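PDB 4H89: GCN5-related N-acetyltransferase from Kribbella flavida, which probably transfers an acyl group, most likely acetyl from acetyl-coenzyme A as in other GNAT-family enzymes, to an acceptor that is not known. Local coordinates for residues A8-A14 with R61-D67; L73-Y79 with S91-A97. All coordinates share one frame; numbering follows the deposited sequence. Where two conformers were deposited one is given.

Contact 1: A8-A14 with R61-D67; sequences ALQVRDA and RTTVAVD
Arg61 reaches Asp13 with its chain fully extended from a CG anti to the backbone N (chi1 175°), while Asp13 CG lies beside its own N (chi1 -70°), holding the carboxylate where the tip of Arg61 meets it. The guanidinium then grips one carboxylate oxygen side-on, with Arg61 NE 2.8 Å and Arg61 NH2 3.1 Å from Asp13 OD1. OD1 lies near the guanidinium plane, but the two flat groups are turned 67° apart, so this is not the coplanar two-oxygen fork. The methyl CG2 of Thr63 sits over the centre of one guanidinium face, and a water links Arg61 NH2 to the Val11 carbonyl. Asp112 of helix 105-119 is a second acidic partner of Arg61, which would probably help balance its charge.

The Arg12 side chain lies alongside Val64, pointing the same way, and Val64 CG2 is 3.4 Å from Arg12 NH1, over one guanidinium face toward its rim. NH1 also bonds to the Asp13 carbonyl and forms a salt bridge with Asp18. On the opposite face of the sheet from Arg12, turned to helix 105-119, Val11 CG1 lies 3.8 Å from Thr63 CB.

Between these two faces the backbones pair through Gln10 with Val66 and Arg12 with Val64, two bonds each, and the ladder closes with Ala14 N to Thr62 O at 2.9 Å. The strands run antiparallel. The arrangement is that of the first strand of the GNAT fold, laid as an outermost strand of the chain's mixed sheet against the second.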
ATOM      1  N   ALA A   8     -12.030  20.536 -26.183  1.00 20.34           N
ATOM      2  CA  ALA A   8     -13.274  20.273 -25.486  1.00 22.24           C
ATOM      3  C   ALA A   8     -13.029  19.566 -24.165  1.00 22.14           C
ATOM      4  O   ALA A   8     -13.903  19.579 -23.312  1.00 27.45           O
ATOM      5  CB  ALA A   8     -14.215  19.450 -26.364  1.00 28.42           C
ATOM      6  N   LEU A   9     -11.849  18.983 -23.981  1.00 18.37           N
ATOM      7  CA  LEU A   9     -11.580  18.192 -22.777  1.00 18.39           C
ATOM      8  C   LEU A   9     -11.118  19.112 -21.667  1.00 17.20           C
ATOM      9  O   LEU A   9     -10.182  19.874 -21.841  1.00 19.74           O
ATOM     10  CB  LEU A   9     -10.453  17.177 -23.065  1.00 21.42           C
ATOM     11  CG  LEU A   9     -10.032  16.189 -22.013  1.00 27.09           C
ATOM     12  CD1 LEU A   9     -11.168  15.261 -21.726  1.00 29.41           C
ATOM     13  CD2 LEU A   9      -8.841  15.387 -22.505  1.00 30.81           C
ATOM     14  N   GLN A  10     -11.744  18.949 -20.489  1.00 17.39           N
ATOM     15  CA  GLN A  10     -11.329  19.616 -19.260  1.00 17.37           C
ATOM     16  C   GLN A  10     -11.162  18.627 -18.136  1.00 14.84           C
ATOM     17  O   GLN A  10     -11.922  17.693 -18.005  1.00 15.86           O
ATOM     18  CB  GLN A  10     -12.409  20.630 -18.871  1.00 22.01           C
ATOM     19  CG  GLN A  10     -12.257  21.256 -17.527  1.00 24.38           C
ATOM     20  CD  GLN A  10     -13.233  22.359 -17.268  1.00 20.50           C
ATOM     21  OE1 GLN A  10     -14.378  22.136 -16.881  1.00 24.93           O
ATOM     22  NE2 GLN A  10     -12.745  23.564 -17.395  1.00 21.60           N
ATOM     23  N   VAL A  11     -10.135  18.821 -17.327  1.00 13.91           N
ATOM     24  CA  VAL A  11     -10.002  18.172 -16.029  1.00 12.79           C
ATOM     25  C   VAL A  11     -10.384  19.215 -14.946  1.00 13.05           C
ATOM     26  O   VAL A  11      -9.813  20.308 -14.896  1.00 15.13           O
ATOM     27  CB  VAL A  11      -8.571  17.641 -15.799  1.00 13.71           C
ATOM     28  CG1 VAL A  11      -8.511  16.974 -14.431  1.00 15.12           C
ATOM     29  CG2 VAL A  11      -8.177  16.683 -16.896  1.00 14.20           C
ATOM     30  N   ARG A  12     -11.319  18.817 -14.098  1.00 13.98           N
ATOM     31  CA  ARG A  12     -11.806  19.697 -13.056  1.00 14.21           C
ATOM     32  C   ARG A  12     -12.084  18.856 -11.818  1.00 13.84           C
ATOM     33  O   ARG A  12     -12.160  17.619 -11.863  1.00 14.23           O
ATOM     34  CB  ARG A  12     -13.104  20.407 -13.461  1.00 16.09           C
ATOM     35  CG  ARG A  12     -14.272  19.482 -13.773  1.00 17.06           C
ATOM     36  CD  ARG A  12     -15.597  20.225 -13.826  1.00 20.59           C
ATOM     37  NE  ARG A  12     -16.721  19.390 -14.246  1.00 20.82           N
ATOM     38  CZ  ARG A  12     -17.363  18.459 -13.495  1.00 21.06           C
ATOM     39  NH1 ARG A  12     -17.041  18.187 -12.248  1.00 16.10           N
ATOM     40  NH2 ARG A  12     -18.396  17.753 -13.990  1.00 24.64           N
ATOM     41  N   ASP A  13     -12.228  19.537 -10.668  1.00 14.23           N
ATOM     42  CA  ASP A  13     -12.589  18.847  -9.461  1.00 15.55           C
ATOM     43  C   ASP A  13     -13.915  18.085  -9.683  1.00 14.58           C
ATOM     44  O   ASP A  13     -14.853  18.566 -10.302  1.00 15.46           O
ATOM     45  CB  ASP A  13     -12.815  19.797  -8.282  1.00 17.17           C
ATOM     46  CG  ASP A  13     -11.568  20.450  -7.774  1.00 22.99           C
ATOM     47  OD1 ASP A  13     -10.474  20.306  -8.325  1.00 21.40           O
ATOM     48  OD2 ASP A  13     -11.737  21.182  -6.768  1.00 32.45           O
ATOM     49  N   ALA A  14     -13.977  16.868  -9.164  1.00 14.77           N
ATOM     50  CA  ALA A  14     -15.190  16.078  -9.198  1.00 14.76           C
ATOM     51  C   ALA A  14     -16.228  16.734  -8.288  1.00 17.41           C
ATOM     52  O   ALA A  14     -15.891  17.254  -7.231  1.00 20.64           O
ATOM     53  CB  ALA A  14     -14.904  14.662  -8.742  1.00 15.69           C
ATOM     54  N   ARG A  61      -7.535  14.908  -3.410  1.00 13.99           N
ATOM     55  CA  ARG A  61      -8.398  15.496  -4.419  1.00 13.05           C
ATOM     56  C   ARG A  61      -8.907  14.421  -5.343  1.00 12.60           C
ATOM     57  O   ARG A  61      -8.218  13.422  -5.553  1.00 13.15           O
ATOM     58  CB  ARG A  61      -7.613  16.580  -5.184  1.00 13.28           C
ATOM     59  CG  ARG A  61      -8.311  17.248  -6.376  1.00 14.89           C
ATOM     60  CD  ARG A  61      -7.450  18.434  -6.812  1.00 14.23           C
ATOM     61  NE  ARG A  61      -7.979  19.108  -7.985  1.00 16.02           N
ATOM     62  CZ  ARG A  61      -7.430  19.099  -9.191  1.00 16.97           C
ATOM     63  NH1 ARG A  61      -6.334  18.419  -9.420  1.00 19.04           N
ATOM     64  NH2 ARG A  61      -8.019  19.767 -10.131  1.00 20.99           N
ATOM     65  N   THR A  62     -10.119  14.628  -5.863  1.00 11.86           N
ATOM     66  CA  THR A  62     -10.662  13.769  -6.930  1.00 12.30           C
ATOM     67  C   THR A  62     -11.066  14.665  -8.063  1.00 12.38           C
ATOM     68  O   THR A  62     -11.695  15.708  -7.853  1.00 13.85           O
ATOM     69  CB  THR A  62     -11.838  12.956  -6.407  1.00 13.96           C
ATOM     70  OG1 THR A  62     -11.431  12.229  -5.250  1.00 16.04           O
ATOM     71  CG2 THR A  62     -12.414  12.015  -7.465  1.00 14.00           C
ATOM     72  N   THR A  63     -10.711  14.257  -9.282  1.00 13.09           N
ATOM     73  CA  THR A  63     -11.028  14.987 -10.494  1.00 12.75           C
ATOM     74  C   THR A  63     -11.832  14.141 -11.461  1.00 12.53           C
ATOM     75  O   THR A  63     -11.847  12.913 -11.341  1.00 13.33           O
ATOM     76  CB  THR A  63      -9.765  15.434 -11.228  1.00 13.04           C
ATOM     77  OG1 THR A  63      -9.019  14.287 -11.605  1.00 13.68           O
ATOM     78  CG2 THR A  63      -8.922  16.328 -10.340  1.00 13.53           C
ATOM     79  N   VAL A  64     -12.456  14.839 -12.399  1.00 13.18           N
ATOM     80  CA  VAL A  64     -13.056  14.197 -13.578  1.00 12.38           C
ATOM     81  C   VAL A  64     -12.498  14.855 -14.820  1.00 12.59           C
ATOM     82  O   VAL A  64     -12.183  16.057 -14.815  1.00 13.96           O
ATOM     83  CB  VAL A  64     -14.592  14.212 -13.608  1.00 14.05           C
ATOM     84  CG1 VAL A  64     -15.157  13.265 -12.589  1.00 14.80           C
ATOM     85  CG2 VAL A  64     -15.127  15.624 -13.440  1.00 15.19           C
ATOM     86  N   ALA A  65     -12.425  14.070 -15.891  1.00 13.08           N
ATOM     87  CA  ALA A  65     -12.198  14.594 -17.237  1.00 14.20           C
ATOM     88  C   ALA A  65     -13.580  14.588 -17.915  1.00 13.12           C
ATOM     89  O   ALA A  65     -14.277  13.567 -17.898  1.00 15.32           O
ATOM     90  CB  ALA A  65     -11.297  13.682 -17.991  1.00 14.11           C
ATOM     91  N   VAL A  66     -13.964  15.717 -18.489  1.00 14.34           N
ATOM     92  CA  VAL A  66     -15.231  15.913 -19.101  1.00 14.78           C
ATOM     93  C   VAL A  66     -15.096  16.461 -20.493  1.00 17.32           C
ATOM     94  O   VAL A  66     -14.179  17.193 -20.807  1.00 18.93           O
ATOM     95  CB  VAL A  66     -16.123  16.847 -18.280  1.00 17.12           C
ATOM     96  CG1 VAL A  66     -16.561  16.221 -16.963  1.00 19.20           C
ATOM     97  CG2 VAL A  66     -15.548  18.230 -18.111  1.00 19.08           C
ATOM     98  N   ASP A  67     -16.039  16.078 -21.345  1.00 17.12           N
ATOM     99  CA  ASP A  67     -16.101  16.638 -22.685  1.00 19.92           C
ATOM    100  C   ASP A  67     -16.893  17.944 -22.672  1.00 19.03           C
ATOM    101  O   ASP A  67     -17.335  18.405 -21.628  1.00 20.43           O
ATOM    102  CB  ASP A  67     -16.635  15.608 -23.705  1.00 20.71           C
ATOM    103  CG  ASP A  67     -18.100  15.348 -23.590  1.00 21.73           C
ATOM    104  OD1 ASP A  67     -18.836  16.021 -22.808  1.00 23.73           O
ATOM    105  OD2 ASP A  67     -18.513  14.407 -24.344  1.00 29.80           O
TER
HETATM  106  O   HOH W   1      -7.972  20.917 -12.928  1.00 21.43           O

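Contact 2: L73-Y79 with S91-A97; sequences LGSANMY and SASFMVA
Strands 72-80 and 89-96 form an antiparallel beta hairpin in the middle of the GNAT sheet, and this contact is its ladder, from Leu73 facing Ala97 to Tyr79 facing Ser91. The strand axes run at 172° to each other. Hydrogen-bonded pairs Ser75 with Met95, Asn77 with Ser93 and Tyr79 with Ser91 carry two backbone bonds each, and Ala97 N adds one to Leu73 O at 2.9 Å. Leu73 and Gly74 together face Ala65 on the neighbouring strand, a classic beta bulge. Gly74 CA comes within 3.1 Å of Met95 O, where a side-chain carbon would clash.

On the face turned to helix 105-119, Ala76 CB meets Phe94 CD1 at 3.6 Å, and Met78 CB packs against Ala92 CB. The Phe94 ring also meets the ring of Trp141. The other face, at its Ser75 and Met95 end, is covered by helix 19-32. Met78 and Met95 are selenomethionines.

With CG between its backbone N and carbonyl carbon (chi1 40°), Tyr79 lays its ring across strand 89-96, so that the Ser91 carbonyl oxygen lies under the ring centre, 3.9 Å from its plane. At the ring's edge Tyr79 OH and Ser93 OG share a hydrogen bond of 3.2 Å, and a water bridges Tyr79 OH to Ser91 OG, which also bonds to the Gln126 carbonyl on the next strand. A leucine here would probably leave Ser93 OG and the bridging water without their phenolic partner and cover the Ser91 carbonyl less fully than the ring does. Alongside, Tyr79 CE1 touches Ser91 CB at 3.6 Å.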
ATOM      1  N   LEU A  73     -15.612  11.373 -18.826  1.00 14.32           N
ATOM      2  CA  LEU A  73     -14.829  10.435 -19.636  1.00 15.48           C
ATOM      3  C   LEU A  73     -13.820   9.641 -18.802  1.00 14.48           C
ATOM      4  O   LEU A  73     -13.250   8.687 -19.267  1.00 16.75           O
ATOM      5  CB  LEU A  73     -14.051  11.217 -20.677  1.00 16.49           C
ATOM      6  CG  LEU A  73     -14.887  12.128 -21.575  1.00 22.13           C
ATOM      7  CD1 LEU A  73     -13.961  12.873 -22.531  1.00 26.98           C
ATOM      8  CD2 LEU A  73     -15.915  11.329 -22.350  1.00 25.11           C
ATOM      9  N   GLY A  74     -13.551  10.104 -17.589  1.00 14.46           N
ATOM     10  CA  GLY A  74     -12.546   9.505 -16.742  1.00 13.91           C
ATOM     11  C   GLY A  74     -12.455  10.245 -15.413  1.00 12.74           C
ATOM     12  O   GLY A  74     -13.073  11.302 -15.240  1.00 13.48           O
ATOM     13  N   SER A  75     -11.682   9.677 -14.494  1.00 13.13           N
ATOM     14  CA  SER A  75     -11.562  10.287 -13.183  1.00 12.94           C
ATOM     15  C   SER A  75     -10.228   9.913 -12.575  1.00 12.42           C
ATOM     16  O   SER A  75      -9.633   8.873 -12.904  1.00 13.29           O
ATOM     17  CB  SER A  75     -12.740   9.812 -12.312  1.00 12.73           C
ATOM     18  OG  SER A  75     -12.718  10.398 -11.024  1.00 13.89           O
ATOM     19  N   ALA A  76      -9.727  10.747 -11.660  1.00 13.07           N
ATOM     20  CA  ALA A  76      -8.495  10.459 -10.942  1.00 12.74           C
ATOM     21  C   ALA A  76      -8.720  10.802  -9.470  1.00 11.69           C
ATOM     22  O   ALA A  76      -9.477  11.713  -9.141  1.00 12.88           O
ATOM     23  CB  ALA A  76      -7.331  11.261 -11.459  1.00 13.34           C
ATOM     24  N   ASN A  77      -8.004  10.117  -8.604  0.50 13.55           N
ATOM     25  CA  ASN A  77      -7.917  10.616  -7.265  0.50 14.02           C
ATOM     26  C   ASN A  77      -6.462  10.562  -6.833  0.50 15.09           C
ATOM     27  O   ASN A  77      -5.651   9.793  -7.365  0.50 19.71           O
ATOM     28  CB  ASN A  77      -8.868   9.910  -6.310  0.50 16.80           C
ATOM     29  CG  ASN A  77      -8.397   8.546  -5.949  0.50 19.25           C
ATOM     30  OD1 ASN A  77      -7.376   8.067  -6.487  0.50 22.59           O
ATOM     31  ND2 ASN A  77      -9.072   7.934  -5.057  0.50 22.48           N
HETATM   32  N   MSE A  78      -6.131  11.450  -5.903  1.00 12.97           N
HETATM   33  CA  MSE A  78      -4.759  11.762  -5.536  1.00 13.55           C
HETATM   34  C   MSE A  78      -4.737  12.084  -4.059  1.00 14.49           C
HETATM   35  O   MSE A  78      -5.676  12.670  -3.515  1.00 14.59           O
HETATM   36  CB  MSE A  78      -4.210  12.877  -6.457  1.00 12.99           C
HETATM   37  CG  MSE A  78      -4.995  14.208  -6.323  1.00 13.20           C
HETATM   38 SE   MSE A  78      -5.052  15.171  -8.035  0.95 13.45          SE
HETATM   39  CE  MSE A  78      -6.168  14.054  -8.869  1.00 15.64           C
ATOM     40  N   TYR A  79      -3.621  11.750  -3.405  1.00 13.72           N
ATOM     41  CA  TYR A  79      -3.613  11.737  -1.938  1.00 13.83           C
ATOM     42  C   TYR A  79      -2.169  11.471  -1.491  1.00 13.28           C
ATOM     43  O   TYR A  79      -1.378  10.997  -2.280  1.00 13.40           O
ATOM     44  CB  TYR A  79      -4.556  10.590  -1.413  1.00 16.66           C
ATOM     45  CG  TYR A  79      -4.439   9.329  -2.244  1.00 19.00           C
ATOM     46  CD1 TYR A  79      -3.441   8.385  -2.039  1.00 22.22           C
ATOM     47  CD2 TYR A  79      -5.316   9.104  -3.272  1.00 21.12           C
ATOM     48  CE1 TYR A  79      -3.301   7.262  -2.880  1.00 24.91           C
ATOM     49  CE2 TYR A  79      -5.210   8.003  -4.099  1.00 23.05           C
ATOM     50  CZ  TYR A  79      -4.218   7.089  -3.919  1.00 22.76           C
ATOM     51  OH  TYR A  79      -4.155   6.016  -4.792  1.00 30.70           O
ATOM     52  N   SER A  91       0.388   9.913  -4.208  1.00 13.02           N
ATOM     53  CA  SER A  91       0.046   8.849  -5.161  1.00 13.93           C
ATOM     54  C   SER A  91      -1.274   9.183  -5.781  1.00 12.96           C
ATOM     55  O   SER A  91      -1.909  10.190  -5.452  1.00 13.16           O
ATOM     56  CB  SER A  91      -0.006   7.533  -4.421  1.00 16.27           C
ATOM     57  OG  SER A  91      -0.165   6.423  -5.324  1.00 16.30           O
ATOM     58  N   ALA A  92      -1.674   8.360  -6.735  1.00 13.19           N
ATOM     59  CA  ALA A  92      -2.893   8.586  -7.443  1.00 13.69           C
ATOM     60  C   ALA A  92      -3.321   7.313  -8.131  1.00 14.06           C
ATOM     61  O   ALA A  92      -2.530   6.396  -8.357  1.00 16.23           O
ATOM     62  CB  ALA A  92      -2.703   9.687  -8.486  1.00 14.59           C
ATOM     63  N   SER A  93      -4.602   7.286  -8.469  1.00 14.29           N
ATOM     64  CA  SER A  93      -5.228   6.269  -9.294  1.00 16.48           C
ATOM     65  C   SER A  93      -6.056   6.922 -10.392  1.00 14.12           C
ATOM     66  O   SER A  93      -6.542   8.019 -10.219  1.00 14.72           O
ATOM     67  CB  SER A  93      -6.163   5.399  -8.425  1.00 20.26           C
ATOM     68  OG  SER A  93      -5.458   4.764  -7.378  1.00 29.38           O
ATOM     69  N   PHE A  94      -6.185   6.197 -11.512  1.00 15.35           N
ATOM     70  CA  PHE A  94      -6.844   6.703 -12.709  1.00 15.69           C
ATOM     71  C   PHE A  94      -7.818   5.697 -13.267  1.00 17.63           C
ATOM     72  O   PHE A  94      -7.523   4.495 -13.291  1.00 21.32           O
ATOM     73  CB  PHE A  94      -5.797   7.028 -13.804  1.00 16.80           C
ATOM     74  CG  PHE A  94      -4.768   8.001 -13.333  1.00 15.13           C
ATOM     75  CD1 PHE A  94      -4.989   9.358 -13.437  1.00 16.27           C
ATOM     76  CD2 PHE A  94      -3.608   7.580 -12.704  1.00 16.84           C
ATOM     77  CE1 PHE A  94      -4.079  10.270 -12.916  1.00 16.50           C
ATOM     78  CE2 PHE A  94      -2.702   8.493 -12.184  1.00 18.43           C
ATOM     79  CZ  PHE A  94      -2.910   9.833 -12.324  1.00 18.00           C
HETATM   80  N   MSE A  95      -8.954   6.207 -13.738  1.00 15.96           N
HETATM   81  CA  MSE A  95      -9.918   5.378 -14.476  1.00 18.65           C
HETATM   82  C   MSE A  95     -10.382   6.152 -15.649  1.00 18.19           C
HETATM   83  O   MSE A  95     -10.829   7.263 -15.543  1.00 22.89           O
HETATM   84  CB  MSE A  95     -11.119   5.053 -13.617  1.00 22.13           C
HETATM   85  CG  MSE A  95     -10.626   4.358 -12.366  1.00 27.35           C
HETATM   86 SE   MSE A  95     -12.169   3.616 -11.469  0.90 37.86          SE
HETATM   87  CE  MSE A  95     -11.364   1.900 -11.000  1.00 52.24           C
ATOM     88  N   VAL A  96     -10.273   5.537 -16.803  1.00 19.55           N
ATOM     89  CA  VAL A  96     -10.753   6.113 -18.062  1.00 19.27           C
ATOM     90  C   VAL A  96     -11.820   5.194 -18.662  1.00 20.12           C
ATOM     91  O   VAL A  96     -11.619   3.994 -18.778  1.00 21.22           O
ATOM     92  CB  VAL A  96      -9.597   6.292 -19.053  1.00 20.60           C
ATOM     93  CG1 VAL A  96     -10.093   6.814 -20.388  1.00 21.66           C
ATOM     94  CG2 VAL A  96      -8.527   7.234 -18.486  1.00 23.70           C
ATOM     95  N   ALA A  97     -12.938   5.770 -19.059  1.00 18.90           N
ATOM     96  CA  ALA A  97     -14.001   5.015 -19.726  1.00 19.15           C
ATOM     97  C   ALA A  97     -13.483   4.275 -20.926  1.00 22.19           C
ATOM     98  O   ALA A  97     -12.719   4.810 -21.687  1.00 19.88           O
ATOM     99  CB  ALA A  97     -15.124   5.967 -20.152  1.00 21.43           C
TER
HETATM  100  O   HOH W   2      -2.163   4.576  -4.604  1.00 41.17           O

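From the N terminus, strand 10-13 leads into helices 19-32 and 44-51 before strand 61-66 returns to pair with it, so contact 1 closes a long loop that holds both helices. The chain then turns directly into strand 72-80, and contact 2 closes the much shorter hairpin loop to strand 89-96. The two closures follow in series, neither nesting nor crossing. They meet at the shared edge of strands 61-66 and 72-80, where Thr63 O probably accepts from Ser75 OG and Ala65 O from Leu73 N. Together they align four successive antiparallel strands, one side of which packs on helix 105-119; strand 89-96 in turn lies beside strand 124-131, parallel to it.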